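Local coordinates for protein ricin B lectin (Clostridium thermocellum, PDB 3VSF) that probably hydrolyses beta-1,3-galactan from the chain end as a family 43 glycoside hydrolase and carries a galactose-binding beta-trefoil module, at residues Leu402-Val405 against Tyr409-Ile412. Numbering follows the deposited sequence.
Sequences LVDV and YKKI
Val-403 and Lys-411 face each other as an antiparallel hydrogen-bonded pair, clasped by two backbone bonds. Val-403 N reaches Lys-411 O at 3.0 Å, nearly straight at 167° and aimed at a lone pair in the carbonyl plane. In the return bond Lys-411 N, 2.8 Å from Val-403 O, lies above the plane of the Val-403 carbonyl, 36° out of it and not on a lone pair. The side chains of this pair share one face of the sheet and meet CB to CB. Val-405, just past the strand end, joins them: its CG1 lies 3.9 Å from Lys-411 CG, the valine crossing the lysine chain at about a right angle, while its CG2 sits over the carbonyl of Tyr-409.

The other face bears two non-hydrogen-bonded pairs. Leu-402 and Ile-412 run side by side, with CD2 of the leucine 3.9 Å from CG1 of the isoleucine. Lys-410 bends at its last torsion (chi4 -64°), which turns NZ toward the carboxylate of Asp-404, in a salt bridge to OD1 at 3.3 Å whose hydrogen bond is weak.

These strands form a short hairpin in the ricin-type beta-trefoil module, supplying two strands of its six-stranded barrel, with 409-414 paired to 447-453. Phe-449 on that strand packs against both Leu-402 and Ile-412, Trp-447 against the isoleucine. At the turn, Asp-404 OD2 accepts a hydrogen bond from Gly-406 N. The Lys-411 chain leads away to a salt bridge with Glu-355 and a hydrogen bond to Ser-439 OG, next in sequence to Asn-440, which binds galactose in a crystal structure of this protein, though none is bound to this chain.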
ATOM      1  N   LEU A 402     -11.605  17.882   9.652  1.00 65.74           N
ATOM      2  CA  LEU A 402     -10.721  17.779  10.807  1.00 65.95           C
ATOM      3  C   LEU A 402     -10.730  16.361  11.375  1.00 71.81           C
ATOM      4  O   LEU A 402     -11.697  15.944  12.012  1.00 75.49           O
ATOM      5  CB  LEU A 402     -11.113  18.789  11.886  1.00 61.82           C
ATOM      6  CG  LEU A 402     -10.927  20.268  11.542  1.00 69.66           C
ATOM      7  CD1 LEU A 402     -11.342  21.141  12.716  1.00 69.46           C
ATOM      8  CD2 LEU A 402      -9.488  20.556  11.139  1.00 63.80           C
ATOM      9  N   VAL A 403      -9.645  15.628  11.140  1.00 65.09           N
ATOM     10  CA  VAL A 403      -9.550  14.237  11.567  1.00 65.77           C
ATOM     11  C   VAL A 403      -8.636  14.068  12.778  1.00 68.45           C
ATOM     12  O   VAL A 403      -7.421  14.229  12.676  1.00 67.65           O
ATOM     13  CB  VAL A 403      -9.033  13.339  10.428  1.00 66.74           C
ATOM     14  CG1 VAL A 403      -8.963  11.890  10.887  1.00 70.29           C
ATOM     15  CG2 VAL A 403      -9.920  13.474   9.200  1.00 68.08           C
ATOM     16  N   ASP A 404      -9.230  13.740  13.922  1.00 70.84           N
ATOM     17  CA  ASP A 404      -8.472  13.524  15.150  1.00 71.93           C
ATOM     18  C   ASP A 404      -7.472  12.383  14.963  1.00 70.90           C
ATOM     19  O   ASP A 404      -7.799  11.353  14.375  1.00 72.63           O
ATOM     20  CB  ASP A 404      -9.424  13.218  16.311  1.00 70.98           C
ATOM     21  CG  ASP A 404      -8.758  13.356  17.667  1.00 78.12           C
ATOM     22  OD1 ASP A 404      -9.328  14.045  18.539  1.00 81.37           O
ATOM     23  OD2 ASP A 404      -7.671  12.773  17.865  1.00 78.36           O
ATOM     24  N   VAL A 405      -6.254  12.572  15.461  1.00 68.40           N
ATOM     25  CA  VAL A 405      -5.190  11.592  15.263  1.00 69.71           C
ATOM     26  C   VAL A 405      -4.433  11.271  16.550  1.00 72.68           C
ATOM     27  O   VAL A 405      -3.278  10.850  16.510  1.00 72.73           O
ATOM     28  CB  VAL A 405      -4.179  12.070  14.205  1.00 65.32           C
ATOM     29  CG1 VAL A 405      -4.862  12.239  12.858  1.00 65.50           C
ATOM     30  CG2 VAL A 405      -3.525  13.372  14.646  1.00 64.79           C
ATOM     31  N   TYR A 409      -3.731  16.833  18.779  1.00 70.15           N
ATOM     32  CA  TYR A 409      -3.459  17.166  17.385  1.00 67.45           C
ATOM     33  C   TYR A 409      -4.507  16.595  16.433  1.00 65.94           C
ATOM     34  O   TYR A 409      -5.240  15.672  16.783  1.00 69.72           O
ATOM     35  CB  TYR A 409      -2.058  16.693  16.992  1.00 64.14           C
ATOM     36  CG  TYR A 409      -0.973  17.233  17.897  1.00 66.81           C
ATOM     37  CD1 TYR A 409      -0.369  18.457  17.638  1.00 67.22           C
ATOM     38  CD2 TYR A 409      -0.560  16.524  19.018  1.00 69.66           C
ATOM     39  CE1 TYR A 409       0.618  18.957  18.467  1.00 68.67           C
ATOM     40  CE2 TYR A 409       0.428  17.016  19.852  1.00 70.30           C
ATOM     41  CZ  TYR A 409       1.013  18.233  19.571  1.00 71.31           C
ATOM     42  OH  TYR A 409       1.996  18.728  20.398  1.00 68.63           O
ATOM     43  N   LYS A 410      -4.572  17.158  15.230  1.00 64.47           N
ATOM     44  CA  LYS A 410      -5.573  16.765  14.246  1.00 62.95           C
ATOM     45  C   LYS A 410      -5.047  16.919  12.822  1.00 61.19           C
ATOM     46  O   LYS A 410      -4.038  17.582  12.590  1.00 62.51           O
ATOM     47  CB  LYS A 410      -6.841  17.604  14.414  1.00 68.14           C
ATOM     48  CG  LYS A 410      -7.581  17.373  15.721  1.00 74.88           C
ATOM     49  CD  LYS A 410      -8.666  18.417  15.933  1.00 71.34           C
ATOM     50  CE  LYS A 410      -9.498  18.106  17.166  1.00 76.55           C
ATOM     51  NZ  LYS A 410     -10.237  16.821  17.020  1.00 78.63           N
ATOM     52  N   LYS A 411      -5.744  16.303  11.874  1.00 62.18           N
ATOM     53  CA  LYS A 411      -5.403  16.424  10.463  1.00 61.16           C
ATOM     54  C   LYS A 411      -6.332  17.410   9.769  1.00 64.23           C
ATOM     55  O   LYS A 411      -7.552  17.256   9.810  1.00 67.40           O
ATOM     56  CB  LYS A 411      -5.494  15.066   9.767  1.00 60.44           C
ATOM     57  CG  LYS A 411      -4.176  14.324   9.640  1.00 60.99           C
ATOM     58  CD  LYS A 411      -4.365  13.014   8.889  1.00 58.99           C
ATOM     59  CE  LYS A 411      -5.022  13.246   7.536  1.00 59.36           C
ATOM     60  NZ  LYS A 411      -5.317  11.970   6.827  1.00 58.98           N
ATOM     61  N   ILE A 412      -5.754  18.421   9.135  1.00 61.32           N
ATOM     62  CA  ILE A 412      -6.535  19.369   8.354  1.00 58.12           C
ATOM     63  C   ILE A 412      -6.537  18.939   6.892  1.00 59.35           C
ATOM     64  O   ILE A 412      -5.556  19.137   6.177  1.00 59.16           O
ATOM     65  CB  ILE A 412      -5.980  20.799   8.476  1.00 58.34           C
ATOM     66  CG1 ILE A 412      -5.872  21.202   9.948  1.00 54.83           C
ATOM     67  CG2 ILE A 412      -6.860  21.780   7.715  1.00 60.61           C
ATOM     68  CD1 ILE A 412      -5.361  22.610  10.161  1.00 52.56           C
TER